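Local structure of starch synthase I (Hordeum vulgare, 4HLN) at residues G447-Q452 with V481-M486; K453-I458 with F472-S477; K459-D464 with L574-M579; I517-S522 with W581-A586. The protein belongs to the plant starch synthases, two-lobed enzymes of the glycosyltransferase type in which helices flank largely parallel sheets, and carries bound glucopyranose units in this model. All coordinates share one frame; numbering follows the deposited sequence.

Overall arrangement
All four contacts lie in the lobe built on the parallel sheet that includes strands 442-446, 471-476 and 517-520. Interactions 1, 2 and 4 are buried; interaction 3 is only partly so, with Met460 at its exposed border. Helix 455-466 serves both 2 and 3, and helix 576-592 both 3 and 4, while 2 and 4 reach the same sheet. Interaction 1 instead brings a loop after strand 442-446 onto helix 480-492, beside interaction 2. Every contact is apolar across its segments. Polar groups act around them: the Glu483 carboxylate near interaction 1, a Thr575 cap in interaction 3, and Thr585 at a glycan pocket in interaction 4.

Interaction 1. Residues G447-Q452 with V481-M486; sequences GRLDYQ and VFEGWM
Leu449 reaches from the loop after strand 442-446 to helix 480-492, where it meets Phe482, Glu483 and Met486. The apolar contacts converge on its CD1 methyl. Leu449 CD1 lies near the plane of the Phe482 ring, at the edge, 3.6 Å from Phe482 CD2. The other methyl backs it up, with Leu449 CD2 4.0 Å from Phe482 CD2, and the two side chains cross at about a right angle. Leu449 CD1 also meets the aliphatic part of Glu483, 3.5 Å from Glu483 CG, and sits 3.9 Å from Met486 SD. Phe482 has CG anti to the backbone N (chi1 -171°), which carries the ring off the helix toward the leucine. Within the helix, Trp485 CE3 lies 3.7 Å above one face of the Phe482 ring, offset toward the rim. Phe482 also packs on Ile455 and Lys459 of helix 455-466.

Polar bonding stays outside the apolar cluster. The extended Glu483 chain lends its CG to Leu449 and sends OE2 to Ser477 OG and Gly478 N, just before the helix. On the loop side, a weak bond of 2.8 Å from Asp450 N to Arg448 O closes an inverse gamma turn centred on Leu449. The contact joins the loop after strand 442-446 to helix 480-492 in the Rossmann-like alpha/beta lobe expected of a GT-B glycosyltransferase.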
loop_
_atom_site.group_PDB
_atom_site.type_symbol
_atom_site.label_atom_id
_atom_site.label_comp_id
_atom_site.label_asym_id
_atom_site.label_seq_id
_atom_site.Cartn_x
_atom_site.Cartn_y
_atom_site.Cartn_z
ATOM N N GLY A 447 15.488 -5.938 -2.889
ATOM C CA GLY A 447 14.185 -6.563 -2.836
ATOM C C GLY A 447 14.070 -7.810 -3.676
ATOM O O GLY A 447 15.044 -8.267 -4.276
ATOM N N ARG A 448 12.859 -8.354 -3.715
ATOM C CA ARG A 448 12.570 -9.559 -4.474
ATOM C C ARG A 448 12.898 -9.376 -5.954
ATOM O O ARG A 448 12.679 -8.310 -6.520
ATOM C CB ARG A 448 11.095 -9.927 -4.319
ATOM C CG ARG A 448 10.599 -10.014 -2.879
ATOM C CD ARG A 448 9.648 -11.199 -2.719
ATOM N NE ARG A 448 10.271 -12.437 -3.188
ATOM C CZ ARG A 448 10.818 -13.356 -2.393
ATOM N NH1 ARG A 448 11.374 -14.445 -2.921
ATOM N NH2 ARG A 448 10.803 -13.188 -1.075
ATOM N N LEU A 449 13.424 -10.416 -6.585
ATOM C CA LEU A 449 13.668 -10.346 -8.012
ATOM C C LEU A 449 12.369 -10.603 -8.786
ATOM O O LEU A 449 12.248 -11.603 -9.490
ATOM C CB LEU A 449 14.748 -11.348 -8.407
ATOM C CG LEU A 449 16.041 -11.199 -7.608
ATOM C CD1 LEU A 449 17.146 -12.069 -8.192
ATOM C CD2 LEU A 449 16.456 -9.741 -7.606
ATOM N N ASP A 450 11.403 -9.697 -8.640
ATOM C CA ASP A 450 10.093 -9.825 -9.285
ATOM C C ASP A 450 9.947 -8.886 -10.464
ATOM O O ASP A 450 10.678 -7.900 -10.585
ATOM C CB ASP A 450 8.958 -9.523 -8.302
ATOM C CG ASP A 450 8.862 -10.539 -7.183
ATOM O OD1 ASP A 450 9.471 -11.624 -7.307
ATOM O OD2 ASP A 450 8.168 -10.252 -6.181
ATOM N N TYR A 451 8.977 -9.187 -11.321
ATOM C CA TYR A 451 8.674 -8.329 -12.454
ATOM C C TYR A 451 8.236 -6.974 -11.932
ATOM O O TYR A 451 8.671 -5.935 -12.433
ATOM C CB TYR A 451 7.575 -8.953 -13.318
ATOM C CG TYR A 451 7.073 -8.074 -14.454
ATOM C CD1 TYR A 451 7.810 -7.927 -15.624
ATOM C CD2 TYR A 451 5.846 -7.403 -14.362
ATOM C CE1 TYR A 451 7.354 -7.132 -16.668
ATOM C CE2 TYR A 451 5.378 -6.600 -15.405
ATOM C CZ TYR A 451 6.140 -6.471 -16.559
ATOM O OH TYR A 451 5.697 -5.681 -17.604
ATOM N N GLN A 452 7.394 -6.990 -10.903
ATOM C CA GLN A 452 6.847 -5.747 -10.359
ATOM C C GLN A 452 7.897 -4.839 -9.718
ATOM O O GLN A 452 7.721 -3.623 -9.660
ATOM C CB GLN A 452 5.712 -6.028 -9.371
ATOM C CG GLN A 452 4.796 -4.817 -9.128
ATOM C CD GLN A 452 5.314 -3.852 -8.056
ATOM O OE1 GLN A 452 5.280 -2.628 -8.230
ATOM N NE2 GLN A 452 5.774 -4.403 -6.933
ATOM N N VAL A 481 17.183 -17.358 -13.144
ATOM C CA VAL A 481 17.715 -16.832 -14.408
ATOM C C VAL A 481 18.261 -15.404 -14.258
ATOM O O VAL A 481 19.264 -15.041 -14.871
ATOM C CB VAL A 481 16.685 -16.900 -15.576
ATOM C CG1 VAL A 481 15.400 -16.159 -15.220
ATOM C CG2 VAL A 481 17.289 -16.331 -16.855
ATOM N N PHE A 482 17.596 -14.598 -13.437
ATOM C CA PHE A 482 18.063 -13.245 -13.163
ATOM C C PHE A 482 19.246 -13.274 -12.182
ATOM O O PHE A 482 20.222 -12.525 -12.327
ATOM C CB PHE A 482 16.920 -12.382 -12.622
ATOM C CG PHE A 482 17.264 -10.929 -12.524
ATOM C CD1 PHE A 482 17.113 -10.092 -13.620
ATOM C CD2 PHE A 482 17.765 -10.399 -11.347
ATOM C CE1 PHE A 482 17.447 -8.750 -13.542
ATOM C CE2 PHE A 482 18.100 -9.060 -11.263
ATOM C CZ PHE A 482 17.939 -8.235 -12.360
ATOM N N GLU A 483 19.148 -14.148 -11.185
ATOM C CA GLU A 483 20.247 -14.387 -10.272
ATOM C C GLU A 483 21.493 -14.718 -11.068
ATOM O O GLU A 483 22.579 -14.185 -10.801
ATOM C CB GLU A 483 19.912 -15.534 -9.319
ATOM C CG GLU A 483 18.801 -15.203 -8.326
ATOM C CD GLU A 483 18.479 -16.368 -7.401
ATOM O OE1 GLU A 483 19.223 -17.377 -7.427
ATOM O OE2 GLU A 483 17.483 -16.272 -6.649
ATOM N N GLY A 484 21.330 -15.600 -12.051
ATOM C CA GLY A 484 22.437 -15.998 -12.901
ATOM C C GLY A 484 23.004 -14.785 -13.600
ATOM O O GLY A 484 24.215 -14.681 -13.838
ATOM N N TRP A 485 22.112 -13.854 -13.920
ATOM C CA TRP A 485 22.496 -12.657 -14.647
ATOM C C TRP A 485 23.274 -11.711 -13.746
ATOM O O TRP A 485 24.230 -11.063 -14.173
ATOM C CB TRP A 485 21.266 -11.957 -15.212
ATOM C CG TRP A 485 21.602 -10.623 -15.750
ATOM C CD1 TRP A 485 22.015 -10.334 -17.011
ATOM C CD2 TRP A 485 21.581 -9.383 -15.037
ATOM N NE1 TRP A 485 22.243 -8.985 -17.139
ATOM C CE2 TRP A 485 21.984 -8.377 -15.941
ATOM C CE3 TRP A 485 21.255 -9.023 -13.728
ATOM C CZ2 TRP A 485 22.070 -7.033 -15.577
ATOM C CZ3 TRP A 485 21.337 -7.683 -13.367
ATOM C CH2 TRP A 485 21.746 -6.706 -14.288
ATOM N N MET A 486 22.862 -11.632 -12.489
ATOM C CA MET A 486 23.631 -10.875 -11.512
ATOM C C MET A 486 25.088 -11.337 -11.504
ATOM O O MET A 486 26.008 -10.513 -11.542
ATOM C CB MET A 486 23.008 -10.998 -10.120
ATOM C CG MET A 486 21.679 -10.270 -9.988
ATOM S SD MET A 486 20.798 -10.596 -8.452
ATOM C CE MET A 486 21.892 -9.854 -7.238
#

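Interaction 2. Residues K453-I458 with F472-S477; sequences KGIDLI and FVMLGS
Ile455 and Ile458, one helical turn apart, face Met474 and Phe472 in a beta-alpha-beta unit: strand 442-446, helix 455-466, strand 471-476. Phe472 and Met474 alternate with Val473 along the strand and so point to the same side, toward the helix. Ile458 meets both strand residues with its CG2 methyl. Ile458 CG2 lies 4.2 Å from Phe472 CZ and 4.3 Å from Met474 SD. The phenylalanine comes forward because its CG is anti to the backbone N (chi1 179°), which swings the ring away from the strand and presents its far carbon, CZ, to the isoleucine.

Met474 takes another course. Its chain runs straight at chi2 and then bends at chi3 (-64°), turning the terminal CE toward the first turn of the helix. There Ile455 CD1 stands 4.3 Å from Met474 CE. Ile455 has its CB directed neither at the strand nor away from it, and it is the end of the ethyl branch, CD1, that closes the distance.

Phe445 of strand 442-446, the first of the unit, touches Ile455, Ile458 and Met474, and so packs between the helix and strand 471-476. Gly454, at the N-cap position with a positive phi, starts the helix. Beyond the apolar layer, Asp456 forms a salt bridge with Arg523 and Lys453 one with Glu525, fixing the helix start to the loop after strand 517-520. Between the two strand side chains, Met474 SD lies in the plane of the Phe472 ring, at the edge and 3.8 Å from Phe472 CE2.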
loop_
_atom_site.group_PDB
_atom_site.type_symbol
_atom_site.label_atom_id
_atom_site.label_comp_id
_atom_site.label_asym_id
_atom_site.label_seq_id
_atom_site.Cartn_x
_atom_site.Cartn_y
_atom_site.Cartn_z
ATOM N N LYS A 453 8.991 -5.420 -9.243
ATOM C CA LYS A 453 10.029 -4.622 -8.603
ATOM C C LYS A 453 10.858 -3.806 -9.601
ATOM O O LYS A 453 11.671 -2.972 -9.204
ATOM C CB LYS A 453 10.919 -5.488 -7.703
ATOM C CG LYS A 453 10.236 -5.971 -6.415
ATOM C CD LYS A 453 9.688 -4.808 -5.610
ATOM C CE LYS A 453 9.360 -5.202 -4.167
ATOM N NZ LYS A 453 8.842 -4.034 -3.376
ATOM N N GLY A 454 10.639 -4.025 -10.893
ATOM C CA GLY A 454 11.308 -3.225 -11.906
ATOM C C GLY A 454 12.605 -3.867 -12.349
ATOM O O GLY A 454 13.433 -3.248 -13.017
ATOM N N ILE A 455 12.766 -5.125 -11.960
ATOM C CA ILE A 455 13.929 -5.937 -12.290
ATOM C C ILE A 455 14.453 -5.778 -13.723
ATOM O O ILE A 455 15.640 -5.529 -13.922
ATOM C CB ILE A 455 13.624 -7.421 -12.000
ATOM C CG1 ILE A 455 13.764 -7.680 -10.507
ATOM C CG2 ILE A 455 14.546 -8.315 -12.741
ATOM C CD1 ILE A 455 14.744 -6.742 -9.844
ATOM N N ASP A 456 13.571 -5.917 -14.711
ATOM C CA ASP A 456 13.976 -5.895 -16.122
ATOM C C ASP A 456 14.518 -4.548 -16.601
ATOM O O ASP A 456 15.363 -4.511 -17.487
ATOM C CB ASP A 456 12.837 -6.354 -17.035
ATOM C CG ASP A 456 11.579 -5.505 -16.878
ATOM O OD1 ASP A 456 11.120 -5.316 -15.725
ATOM O OD2 ASP A 456 11.051 -5.025 -17.910
ATOM N N LEU A 457 14.023 -3.451 -16.034
ATOM C CA LEU A 457 14.566 -2.127 -16.336
ATOM C C LEU A 457 16.046 -2.061 -15.994
ATOM O O LEU A 457 16.865 -1.602 -16.786
ATOM C CB LEU A 457 13.852 -1.052 -15.523
ATOM C CG LEU A 457 12.623 -0.362 -16.115
ATOM C CD1 LEU A 457 12.987 0.402 -17.381
ATOM C CD2 LEU A 457 11.490 -1.358 -16.365
ATOM N N ILE A 458 16.378 -2.501 -14.790
ATOM C CA ILE A 458 17.753 -2.485 -14.328
ATOM C C ILE A 458 18.629 -3.330 -15.244
ATOM O O ILE A 458 19.720 -2.915 -15.619
ATOM C CB ILE A 458 17.839 -2.974 -12.880
ATOM C CG1 ILE A 458 17.319 -1.879 -11.933
ATOM C CG2 ILE A 458 19.263 -3.404 -12.539
ATOM C CD1 ILE A 458 17.221 -2.310 -10.465
ATOM N N PHE A 472 27.521 -0.066 -8.012
ATOM C CA PHE A 472 26.128 -0.449 -7.946
ATOM C C PHE A 472 25.999 -1.809 -7.294
ATOM O O PHE A 472 26.505 -2.804 -7.795
ATOM C CB PHE A 472 25.521 -0.494 -9.345
ATOM C CG PHE A 472 24.093 -0.912 -9.352
ATOM C CD1 PHE A 472 23.081 0.032 -9.367
ATOM C CD2 PHE A 472 23.750 -2.251 -9.311
ATOM C CE1 PHE A 472 21.747 -0.354 -9.357
ATOM C CE2 PHE A 472 22.418 -2.641 -9.299
ATOM C CZ PHE A 472 21.419 -1.689 -9.322
ATOM N N VAL A 473 25.316 -1.856 -6.166
ATOM C CA VAL A 473 25.093 -3.130 -5.518
ATOM C C VAL A 473 23.605 -3.393 -5.441
ATOM O O VAL A 473 22.819 -2.525 -5.056
ATOM C CB VAL A 473 25.691 -3.172 -4.102
ATOM C CG1 VAL A 473 25.253 -1.946 -3.288
ATOM C CG2 VAL A 473 25.284 -4.463 -3.401
ATOM N N MET A 474 23.204 -4.589 -5.831
ATOM C CA MET A 474 21.829 -4.955 -5.605
ATOM C C MET A 474 21.801 -6.236 -4.794
ATOM O O MET A 474 22.632 -7.119 -4.976
ATOM C CB MET A 474 21.043 -5.052 -6.918
ATOM C CG MET A 474 21.485 -6.152 -7.847
ATOM S SD MET A 474 20.737 -5.986 -9.484
ATOM C CE MET A 474 18.998 -6.206 -9.126
ATOM N N LEU A 475 20.868 -6.291 -3.859
ATOM C CA LEU A 475 20.674 -7.452 -3.022
ATOM C C LEU A 475 19.252 -7.915 -3.233
ATOM O O LEU A 475 18.311 -7.117 -3.158
ATOM C CB LEU A 475 20.878 -7.078 -1.546
ATOM C CG LEU A 475 20.078 -7.895 -0.524
ATOM C CD1 LEU A 475 20.746 -9.217 -0.269
ATOM C CD2 LEU A 475 19.905 -7.149 0.779
ATOM N N GLY A 476 19.090 -9.201 -3.497
ATOM C CA GLY A 476 17.762 -9.764 -3.596
ATOM C C GLY A 476 17.797 -11.184 -4.104
ATOM O O GLY A 476 18.859 -11.695 -4.477
ATOM N N SER A 477 16.627 -11.814 -4.138
ATOM C CA SER A 477 16.532 -13.207 -4.526
ATOM C C SER A 477 15.123 -13.583 -4.953
ATOM O O SER A 477 14.139 -13.001 -4.487
ATOM C CB SER A 477 16.955 -14.089 -3.352
ATOM O OG SER A 477 16.915 -15.458 -3.701
#

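Interaction 3. Residues K459-D464 with L574-M579; sequences KMAIPD and LTVEKM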
loop_
_atom_site.group_PDB
_atom_site.type_symbol
_atom_site.label_atom_id
_atom_site.label_comp_id
_atom_site.label_asym_id
_atom_site.label_seq_id
_atom_site.Cartn_x
_atom_site.Cartn_y
_atom_site.Cartn_z
ATOM N N LYS A 459 18.128 -4.502 -15.621
ATOM C CA LYS A 459 18.809 -5.385 -16.568
ATOM C C LYS A 459 19.195 -4.657 -17.868
ATOM O O LYS A 459 20.243 -4.925 -18.457
ATOM C CB LYS A 459 17.912 -6.590 -16.871
ATOM C CG LYS A 459 18.572 -7.733 -17.626
ATOM C CD LYS A 459 17.667 -8.966 -17.606
ATOM C CE LYS A 459 18.390 -10.221 -18.084
ATOM N NZ LYS A 459 17.679 -11.474 -17.667
ATOM N N MET A 460 18.353 -3.725 -18.302
ATOM C CA MET A 460 18.560 -3.038 -19.575
ATOM C C MET A 460 19.424 -1.791 -19.428
ATOM O O MET A 460 20.157 -1.424 -20.347
ATOM C CB MET A 460 17.220 -2.654 -20.225
ATOM C CG MET A 460 16.178 -3.775 -20.307
ATOM S SD MET A 460 16.687 -5.276 -21.184
ATOM C CE MET A 460 15.277 -6.353 -20.898
ATOM N N ALA A 461 19.339 -1.135 -18.275
ATOM C CA ALA A 461 20.070 0.114 -18.078
ATOM C C ALA A 461 21.507 -0.103 -17.619
ATOM O O ALA A 461 22.360 0.761 -17.810
ATOM C CB ALA A 461 19.340 1.010 -17.110
ATOM N N ILE A 462 21.774 -1.256 -17.017
ATOM C CA ILE A 462 23.101 -1.535 -16.468
ATOM C C ILE A 462 24.234 -1.187 -17.435
ATOM O O ILE A 462 25.112 -0.393 -17.105
ATOM C CB ILE A 462 23.235 -3.005 -16.002
ATOM C CG1 ILE A 462 22.684 -3.162 -14.589
ATOM C CG2 ILE A 462 24.687 -3.441 -16.011
ATOM C CD1 ILE A 462 23.503 -2.437 -13.542
ATOM N N PRO A 463 24.217 -1.777 -18.635
ATOM C CA PRO A 463 25.335 -1.551 -19.557
ATOM C C PRO A 463 25.586 -0.064 -19.806
ATOM O O PRO A 463 26.716 0.406 -19.714
ATOM C CB PRO A 463 24.865 -2.244 -20.834
ATOM C CG PRO A 463 23.936 -3.323 -20.334
ATOM C CD PRO A 463 23.200 -2.675 -19.210
ATOM N N ASP A 464 24.528 0.670 -20.099
ATOM C CA ASP A 464 24.635 2.099 -20.334
ATOM C C ASP A 464 25.091 2.817 -19.063
ATOM O O ASP A 464 25.649 3.916 -19.111
ATOM C CB ASP A 464 23.275 2.631 -20.784
ATOM C CG ASP A 464 23.391 3.793 -21.743
ATOM O OD1 ASP A 464 24.388 4.543 -21.659
ATOM O OD2 ASP A 464 22.480 3.954 -22.583
ATOM N N LEU A 574 8.014 4.923 -16.669
ATOM C CA LEU A 574 8.961 3.872 -16.345
ATOM C C LEU A 574 9.707 3.382 -17.583
ATOM O O LEU A 574 9.316 2.400 -18.204
ATOM C CB LEU A 574 8.235 2.714 -15.652
ATOM C CG LEU A 574 9.106 1.616 -15.047
ATOM C CD1 LEU A 574 10.244 2.195 -14.212
ATOM C CD2 LEU A 574 8.255 0.679 -14.223
ATOM N N THR A 575 10.793 4.063 -17.931
ATOM C CA THR A 575 11.586 3.681 -19.100
ATOM C C THR A 575 13.078 3.754 -18.825
ATOM O O THR A 575 13.552 4.628 -18.098
ATOM C CB THR A 575 11.305 4.613 -20.283
ATOM O OG1 THR A 575 11.988 5.862 -20.078
ATOM C CG2 THR A 575 9.802 4.861 -20.413
ATOM N N VAL A 576 13.822 2.851 -19.441
ATOM C CA VAL A 576 15.274 2.857 -19.321
ATOM C C VAL A 576 15.884 4.244 -19.546
ATOM O O VAL A 576 16.900 4.586 -18.946
ATOM C CB VAL A 576 15.895 1.869 -20.308
ATOM C CG1 VAL A 576 17.404 2.005 -20.314
ATOM C CG2 VAL A 576 15.469 0.451 -19.967
ATOM N N GLU A 577 15.270 5.040 -20.411
ATOM C CA GLU A 577 15.796 6.364 -20.730
ATOM C C GLU A 577 15.535 7.309 -19.567
ATOM O O GLU A 577 16.452 7.974 -19.056
ATOM C CB GLU A 577 15.146 6.921 -22.003
ATOM C CG GLU A 577 15.252 6.021 -23.236
ATOM C CD GLU A 577 14.645 4.630 -23.026
ATOM O OE1 GLU A 577 13.398 4.481 -23.097
ATOM O OE2 GLU A 577 15.427 3.682 -22.791
ATOM N N LYS A 578 14.275 7.364 -19.151
ATOM C CA LYS A 578 13.886 8.261 -18.077
ATOM C C LYS A 578 14.600 7.893 -16.778
ATOM O O LYS A 578 14.965 8.766 -15.980
ATOM C CB LYS A 578 12.375 8.263 -17.889
ATOM C CG LYS A 578 11.744 9.634 -18.072
ATOM C CD LYS A 578 12.448 10.724 -17.239
ATOM C CE LYS A 578 11.715 12.071 -17.358
ATOM N NZ LYS A 578 10.957 12.203 -18.656
ATOM N N MET A 579 14.810 6.598 -16.575
ATOM C CA MET A 579 15.501 6.149 -15.380
ATOM C C MET A 579 16.944 6.649 -15.389
ATOM O O MET A 579 17.398 7.298 -14.442
ATOM C CB MET A 579 15.445 4.623 -15.247
ATOM C CG MET A 579 16.041 4.102 -13.936
ATOM S SD MET A 579 15.732 2.353 -13.585
ATOM C CE MET A 579 16.848 1.527 -14.710
#
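Ala461 and Val576 face each other where helices 455-466 and 576-592 come close, with their CA atoms 5.7 Å apart. Both valine methyls are used. Val576 CG1 lies 3.9 Å from Ala461 CB, while Val576 CG2 lies 3.6 Å from Met460 CB. This forked approach follows from the valine torsion, which sets CG1 anti to the backbone N (chi1 173°) and CG2 beside it. Met460 contributes only the root of its side chain, since its thioether end leads away from the second helix. One turn after Val576, Met579 adds the third contact: its chain is extended and then bends at chi3 (75°), bringing Met579 CE to 3.5 Å from Ala461 CB.

In the next shell, Leu457 of the first helix touches Val576 and Met579, and Leu580 packs on Ala461 and Asp464. Met579 also reaches Pro521, in the loop following strand 517-520.

The start of the second helix is held by Thr575 at the N-cap. Its OG1 accepts from Lys578 N at 2.9 Å in a nearly straight bond (166°), and Met579 N donates to Thr575 O at 2.8 Å. These bonds fix the turn that carries Val576 and Met579. On the first helix, Ala461 makes its contact just before a kink.

The contact itself is methyl against methyl and methylene, with no directional bond, so fit rather than polarity joins the helices. The small side chain of Ala461 is consistent with the close approach of the backbones.

Interaction 4. Residues I517-S522 with W581-A586; sequences ILLMPS and WALRTA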
loop_
_atom_site.group_PDB
_atom_site.type_symbol
_atom_site.label_atom_id
_atom_site.label_comp_id
_atom_site.label_asym_id
_atom_site.label_seq_id
_atom_site.Cartn_x
_atom_site.Cartn_y
_atom_site.Cartn_z
ATOM N N ILE A 517 22.632 6.568 -2.982
ATOM C CA ILE A 517 21.354 6.546 -3.677
ATOM C C ILE A 517 20.741 5.163 -3.594
ATOM O O ILE A 517 21.446 4.159 -3.659
ATOM C CB ILE A 517 21.540 6.871 -5.163
ATOM C CG1 ILE A 517 22.166 8.253 -5.320
ATOM C CG2 ILE A 517 20.214 6.740 -5.943
ATOM C CD1 ILE A 517 22.567 8.545 -6.729
ATOM N N LEU A 518 19.423 5.113 -3.447
ATOM C CA LEU A 518 18.716 3.848 -3.483
ATOM C C LEU A 518 17.726 3.921 -4.612
ATOM O O LEU A 518 17.051 4.932 -4.793
ATOM C CB LEU A 518 18.005 3.596 -2.168
ATOM C CG LEU A 518 17.736 2.126 -1.865
ATOM C CD1 LEU A 518 19.008 1.448 -1.392
ATOM C CD2 LEU A 518 16.649 2.008 -0.805
ATOM N N LEU A 519 17.651 2.850 -5.386
ATOM C CA LEU A 519 16.858 2.853 -6.613
ATOM C C LEU A 519 15.626 1.942 -6.510
ATOM O O LEU A 519 15.746 0.736 -6.274
ATOM C CB LEU A 519 17.746 2.426 -7.780
ATOM C CG LEU A 519 17.093 2.266 -9.145
ATOM C CD1 LEU A 519 16.463 3.585 -9.559
ATOM C CD2 LEU A 519 18.135 1.800 -10.156
ATOM N N MET A 520 14.443 2.525 -6.681
ATOM C CA MET A 520 13.206 1.754 -6.651
ATOM C C MET A 520 12.423 1.946 -7.942
ATOM O O MET A 520 11.587 2.844 -8.051
ATOM C CB MET A 520 12.341 2.141 -5.443
ATOM C CG MET A 520 12.920 1.771 -4.078
ATOM S SD MET A 520 14.130 2.945 -3.404
ATOM C CE MET A 520 13.164 4.454 -3.399
ATOM N N PRO A 521 12.700 1.105 -8.941
ATOM C CA PRO A 521 11.954 1.142 -10.208
ATOM C C PRO A 521 10.667 0.291 -10.187
ATOM O O PRO A 521 10.365 -0.399 -11.156
ATOM C CB PRO A 521 12.961 0.571 -11.211
ATOM C CG PRO A 521 13.794 -0.371 -10.396
ATOM C CD PRO A 521 13.874 0.215 -9.000
ATOM N N SER A 522 9.923 0.352 -9.086
ATOM C CA SER A 522 8.688 -0.413 -8.934
ATOM C C SER A 522 7.607 0.095 -9.866
ATOM O O SER A 522 7.491 1.301 -10.085
ATOM C CB SER A 522 8.184 -0.324 -7.497
ATOM O OG SER A 522 9.006 -1.053 -6.606
ATOM N N TRP A 581 18.210 8.958 -17.088
ATOM C CA TRP A 581 18.239 10.405 -17.014
ATOM C C TRP A 581 18.244 10.843 -15.546
ATOM O O TRP A 581 19.119 11.601 -15.111
ATOM C CB TRP A 581 17.079 11.029 -17.788
ATOM C CG TRP A 581 17.056 12.509 -17.648
ATOM C CD1 TRP A 581 17.780 13.412 -18.368
ATOM C CD2 TRP A 581 16.289 13.268 -16.705
ATOM N NE1 TRP A 581 17.502 14.691 -17.942
ATOM C CE2 TRP A 581 16.589 14.630 -16.923
ATOM C CE3 TRP A 581 15.370 12.930 -15.703
ATOM C CZ2 TRP A 581 16.005 15.651 -16.175
ATOM C CZ3 TRP A 581 14.792 13.946 -14.963
ATOM C CH2 TRP A 581 15.113 15.290 -15.202
ATOM N N ALA A 582 17.288 10.333 -14.779
ATOM C CA ALA A 582 17.194 10.660 -13.355
ATOM C C ALA A 582 18.435 10.244 -12.556
ATOM O O ALA A 582 18.922 10.996 -11.714
ATOM C CB ALA A 582 15.969 10.045 -12.760
ATOM N N LEU A 583 18.934 9.041 -12.806
ATOM C CA LEU A 583 20.171 8.605 -12.175
ATOM C C LEU A 583 21.282 9.593 -12.440
ATOM O O LEU A 583 21.979 10.017 -11.517
ATOM C CB LEU A 583 20.586 7.241 -12.697
ATOM C CG LEU A 583 19.798 6.112 -12.056
ATOM C CD1 LEU A 583 20.344 4.776 -12.489
ATOM C CD2 LEU A 583 19.899 6.253 -10.565
ATOM N N ARG A 584 21.449 9.959 -13.705
ATOM C CA ARG A 584 22.510 10.882 -14.058
ATOM C C ARG A 584 22.280 12.229 -13.412
ATOM O O ARG A 584 23.214 12.860 -12.927
ATOM C CB ARG A 584 22.635 11.015 -15.562
ATOM C CG ARG A 584 23.271 9.802 -16.193
ATOM C CD ARG A 584 23.431 10.002 -17.678
ATOM N NE ARG A 584 23.830 8.765 -18.342
ATOM C CZ ARG A 584 23.028 8.047 -19.122
ATOM N NH1 ARG A 584 21.777 8.456 -19.345
ATOM N NH2 ARG A 584 23.481 6.928 -19.684
ATOM N N THR A 585 21.028 12.662 -13.383
ATOM C CA THR A 585 20.713 13.925 -12.742
ATOM C C THR A 585 21.125 13.905 -11.270
ATOM O O THR A 585 21.707 14.863 -10.759
ATOM C CB THR A 585 19.227 14.237 -12.866
ATOM O OG1 THR A 585 18.872 14.274 -14.254
ATOM C CG2 THR A 585 18.896 15.571 -12.206
ATOM N N ALA A 586 20.834 12.803 -10.588
ATOM C CA ALA A 586 21.144 12.708 -9.170
ATOM C C ALA A 586 22.653 12.598 -8.970
ATOM O O ALA A 586 23.224 13.249 -8.098
ATOM C CB ALA A 586 20.419 11.526 -8.532
#
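An anti chi2 in both Ile517 and Leu583 sends their ends from strand 517-520 and helix 576-592 across the contact. In Ile517, CG1 is anti to the carbonyl carbon (chi1 -60°) and the ethyl branch then runs straight, placing Ile517 CD1 4.1 Å from Ala586 CB. Leu583 starts alongside the strand rather than at it, but its anti chi2 (-174°) carries the branch forward, leaving Leu583 CD1 4.4 Å from Leu519 CD2. The backbones stand well apart, with CA atoms 8.3 Å from each other at Ile517 and Ala586, so the side chains make the contact.

Ile517 and Leu519 look toward this helix, whereas Leu518 and Met520 point the other way and pack on helix 529-536. The strand therefore lies in the middle of a three-layer alpha/beta sandwich. Val542 of the neighbouring strand touches both Ile517 and Leu519 and continues the apolar layer.

Away from the sheet, Thr585 and Trp581 pair within the helix. Trp581 O takes two donors from the next turn: Thr585 N at 2.8 Å and Thr585 OG1 also at 2.8 Å, the hydroxyl lying 47° above the carbonyl plane. The same Thr585 OG1 sits 3.5 Å over the centre of one face of the Trp581 ring. Thr585 belongs to the glycan pocket, and Trp569 of strand 569-571, also of the pocket, packs on Thr585 and Ala586.

Helix 576-592 is thus two-sided: aliphatic contacts seat it on the sheet without directional bonds, and Thr585, whose hydroxyl is bonded back to Trp581 O, touches the bound glucopyranose.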